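Glucocorticoid modulatory element-binding protein 1 (Homo sapiens, PDB 1OQJ) binds glucocorticoid modulatory elements in target promoters through its SAND domain, heightening sensitivity to low glucocorticoid levels, and assists parvovirus replication. Local coordinates at residues Y83-D86 / K87-N91. Residues are numbered along the deposited sequence; the frame is centred on the assembly and turned at random.
Sequences YQHD and KVCSN. With ZN (zinc ion), chain C.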
ATOM      1  N   TYR A  83      -6.687  -7.293   0.880  1.00  8.15           N
ATOM      2  CA  TYR A  83      -7.989  -7.719   1.389  1.00  7.72           C
ATOM      3  C   TYR A  83      -8.517  -8.891   0.560  1.00  8.04           C
ATOM      4  O   TYR A  83      -8.591  -8.813  -0.671  1.00  8.37           O
ATOM      5  CB  TYR A  83      -8.975  -6.547   1.328  1.00  8.99           C
ATOM      6  CG  TYR A  83     -10.337  -6.847   1.907  1.00  8.93           C
ATOM      7  CD1 TYR A  83     -10.469  -7.383   3.183  1.00  8.40           C
ATOM      8  CD2 TYR A  83     -11.495  -6.577   1.184  1.00  9.63           C
ATOM      9  CE1 TYR A  83     -11.721  -7.646   3.724  1.00 10.49           C
ATOM     10  CE2 TYR A  83     -12.757  -6.835   1.718  1.00  9.67           C
ATOM     11  CZ  TYR A  83     -12.860  -7.370   2.988  1.00 10.85           C
ATOM     12  OH  TYR A  83     -14.097  -7.652   3.528  1.00 12.91           O
ATOM     13  N   GLN A  84      -8.880  -9.975   1.245  1.00  9.07           N
ATOM     14  CA  GLN A  84      -9.401 -11.182   0.601  1.00  8.88           C
ATOM     15  C   GLN A  84      -8.420 -11.789  -0.396  1.00  9.20           C
ATOM     16  O   GLN A  84      -8.831 -12.379  -1.393  1.00  9.34           O
ATOM     17  CB  GLN A  84     -10.715 -10.879  -0.131  1.00 10.70           C
ATOM     18  CG  GLN A  84     -11.814 -10.319   0.747  1.00 12.00           C
ATOM     19  CD  GLN A  84     -13.132 -10.206   0.006  1.00 12.35           C
ATOM     20  OE1 GLN A  84     -13.274  -9.406  -0.921  1.00 16.04           O
ATOM     21  NE2 GLN A  84     -14.102 -11.016   0.405  1.00 13.81           N
ATOM     22  N   HIS A  85      -7.126 -11.675  -0.120  1.00  9.22           N
ATOM     23  CA  HIS A  85      -6.128 -12.189  -1.051  1.00  9.53           C
ATOM     24  C   HIS A  85      -6.245 -13.671  -1.380  1.00 11.54           C
ATOM     25  O   HIS A  85      -5.858 -14.094  -2.470  1.00 12.17           O
ATOM     26  CB  HIS A  85      -4.716 -11.898  -0.540  1.00  9.43           C
ATOM     27  CG  HIS A  85      -3.689 -11.847  -1.627  1.00  9.66           C
ATOM     28  ND1 HIS A  85      -2.336 -11.827  -1.377  1.00 10.40           N
ATOM     29  CD2 HIS A  85      -3.827 -11.783  -2.972  1.00  9.25           C
ATOM     30  CE1 HIS A  85      -1.681 -11.752  -2.524  1.00  9.46           C
ATOM     31  NE2 HIS A  85      -2.563 -11.724  -3.506  1.00 10.63           N
ATOM     32  N   ASP A  86      -6.775 -14.462  -0.455  1.00 12.18           N
ATOM     33  CA  ASP A  86      -6.905 -15.888  -0.716  1.00 14.59           C
ATOM     34  C   ASP A  86      -7.931 -16.189  -1.808  1.00 14.48           C
ATOM     35  O   ASP A  86      -7.950 -17.292  -2.350  1.00 16.09           O
ATOM     36  CB  ASP A  86      -7.271 -16.644   0.565  1.00 17.15           C
ATOM     37  CG  ASP A  86      -8.574 -16.172   1.172  1.00 20.67           C
ATOM     38  OD1 ASP A  86      -9.082 -16.857   2.082  1.00 24.97           O
ATOM     39  OD2 ASP A  86      -9.089 -15.117   0.750  1.00 23.06           O
ATOM     40  N   LYS A  87      -8.771 -15.213  -2.145  1.00 13.88           N
ATOM     41  CA  LYS A  87      -9.794 -15.416  -3.173  1.00 14.33           C
ATOM     42  C   LYS A  87      -9.723 -14.411  -4.319  1.00 13.90           C
ATOM     43  O   LYS A  87     -10.193 -14.679  -5.425  1.00 13.98           O
ATOM     44  CB  LYS A  87     -11.187 -15.355  -2.540  1.00 16.56           C
ATOM     45  CG  LYS A  87     -11.412 -16.389  -1.451  1.00 20.85           C
ATOM     46  CD  LYS A  87     -12.757 -16.208  -0.772  1.00 24.17           C
ATOM     47  CE  LYS A  87     -12.934 -17.218   0.353  1.00 27.53           C
ATOM     48  NZ  LYS A  87     -14.221 -17.033   1.080  1.00 31.13           N
ATOM     49  N   VAL A  88      -9.131 -13.254  -4.047  1.00 11.27           N
ATOM     50  CA  VAL A  88      -9.010 -12.196  -5.041  1.00 11.69           C
ATOM     51  C   VAL A  88      -7.534 -11.940  -5.321  1.00 11.24           C
ATOM     52  O   VAL A  88      -6.828 -11.356  -4.497  1.00 10.07           O
ATOM     53  CB  VAL A  88      -9.685 -10.906  -4.528  1.00 11.43           C
ATOM     54  CG1 VAL A  88      -9.524  -9.789  -5.543  1.00 12.11           C
ATOM     55  CG2 VAL A  88     -11.160 -11.175  -4.253  1.00 12.24           C
ATOM     56  N   CYS A  89      -7.076 -12.378  -6.490  1.00 11.66           N
ATOM     57  CA  CYS A  89      -5.674 -12.234  -6.869  1.00 12.24           C
ATOM     58  C   CYS A  89      -5.515 -12.127  -8.386  1.00 13.31           C
ATOM     59  O   CYS A  89      -6.270 -12.739  -9.143  1.00 14.84           O
ATOM     60  CB  CYS A  89      -4.889 -13.442  -6.341  1.00 11.55           C
ATOM     61  SG  CYS A  89      -3.103 -13.431  -6.648  1.00 13.21           S
ATOM     62  N   SER A  90      -4.531 -11.347  -8.826  1.00 12.16           N
ATOM     63  CA  SER A  90      -4.281 -11.166 -10.253  1.00 13.61           C
ATOM     64  C   SER A  90      -3.171 -12.082 -10.748  1.00 14.50           C
ATOM     65  O   SER A  90      -2.949 -12.197 -11.953  1.00 15.39           O
ATOM     66  CB  SER A  90      -3.866  -9.729 -10.536  1.00 13.26           C
ATOM     67  OG  SER A  90      -2.599  -9.473  -9.954  1.00 14.31           O
ATOM     68  N   ASN A  91      -2.467 -12.710  -9.813  1.00 15.49           N
ATOM     69  CA  ASN A  91      -1.368 -13.608 -10.144  1.00 16.75           C
ATOM     70  C   ASN A  91      -0.170 -12.830 -10.687  1.00 16.88           C
ATOM     71  O   ASN A  91       0.701 -13.405 -11.340  1.00 19.02           O
ATOM     72  CB  ASN A  91      -1.824 -14.643 -11.175  1.00 20.47           C
ATOM     73  CG  ASN A  91      -3.044 -15.418 -10.721  1.00 23.42           C
ATOM     74  OD1 ASN A  91      -3.008 -16.119  -9.710  1.00 26.08           O
ATOM     75  ND2 ASN A  91      -4.138 -15.295 -11.469  1.00 25.36           N
TER
HETATM   76 ZN    ZN C 183      -2.187 -11.534  -5.559  1.00 11.76          ZN
HETATM   77  O   HOH W   1      -6.908  -9.015  -2.936  1.00  9.12           O
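H85 and C89 bind one zinc ion from the two arms of a tight turn in the loop after helix 71-76, supplying two of the four ligands of the zinc-binding motif in this SAND-domain construct. C93 joins from just beyond in the chain and C28 from the loop after strand 17-22, so the ion ties the C-terminal tail to that earlier loop. The ion lies 2.1 Å from H85 NE2 and 2.4 Å from C89 SG. The chain turns at residues 84-88, as the i+3 and i+4 backbone bonds to Q84 O show. This oxygen accepts from V88 N at 2.8 Å, nearly in line with the C=O bond (162° at the oxygen), and from K87 N at 2.9 Å, which approaches from above the carbonyl plane. V88 also packs its CG2 loosely against Q84 CB. The extended K87 chain lies beside D86 and points the same way, with K87 CG 3.4 Å from D86 OD2, while K87 NZ stays 5.2 Å from D86 OD1, too far for a salt bridge.

The H85 CG is anti to the backbone N (chi1 -155°), which swings the ring back toward the second arm; there CD2 meets V88 O in the ring plane at 3.4 Å. On the other ring nitrogen, ND1 is hydrogen-bonded to D81 OD2, a second-shell carboxylate that, with the zinc bond at NE2, probably helps set the ring's rotation and would probably make the imidazole a stronger zinc donor. A water donates to both Y83 O and V88 O, bridging the arms. The thiolate of C89 has a further, weak partner: N91 N points its hydrogen at SG from 3.3 Å.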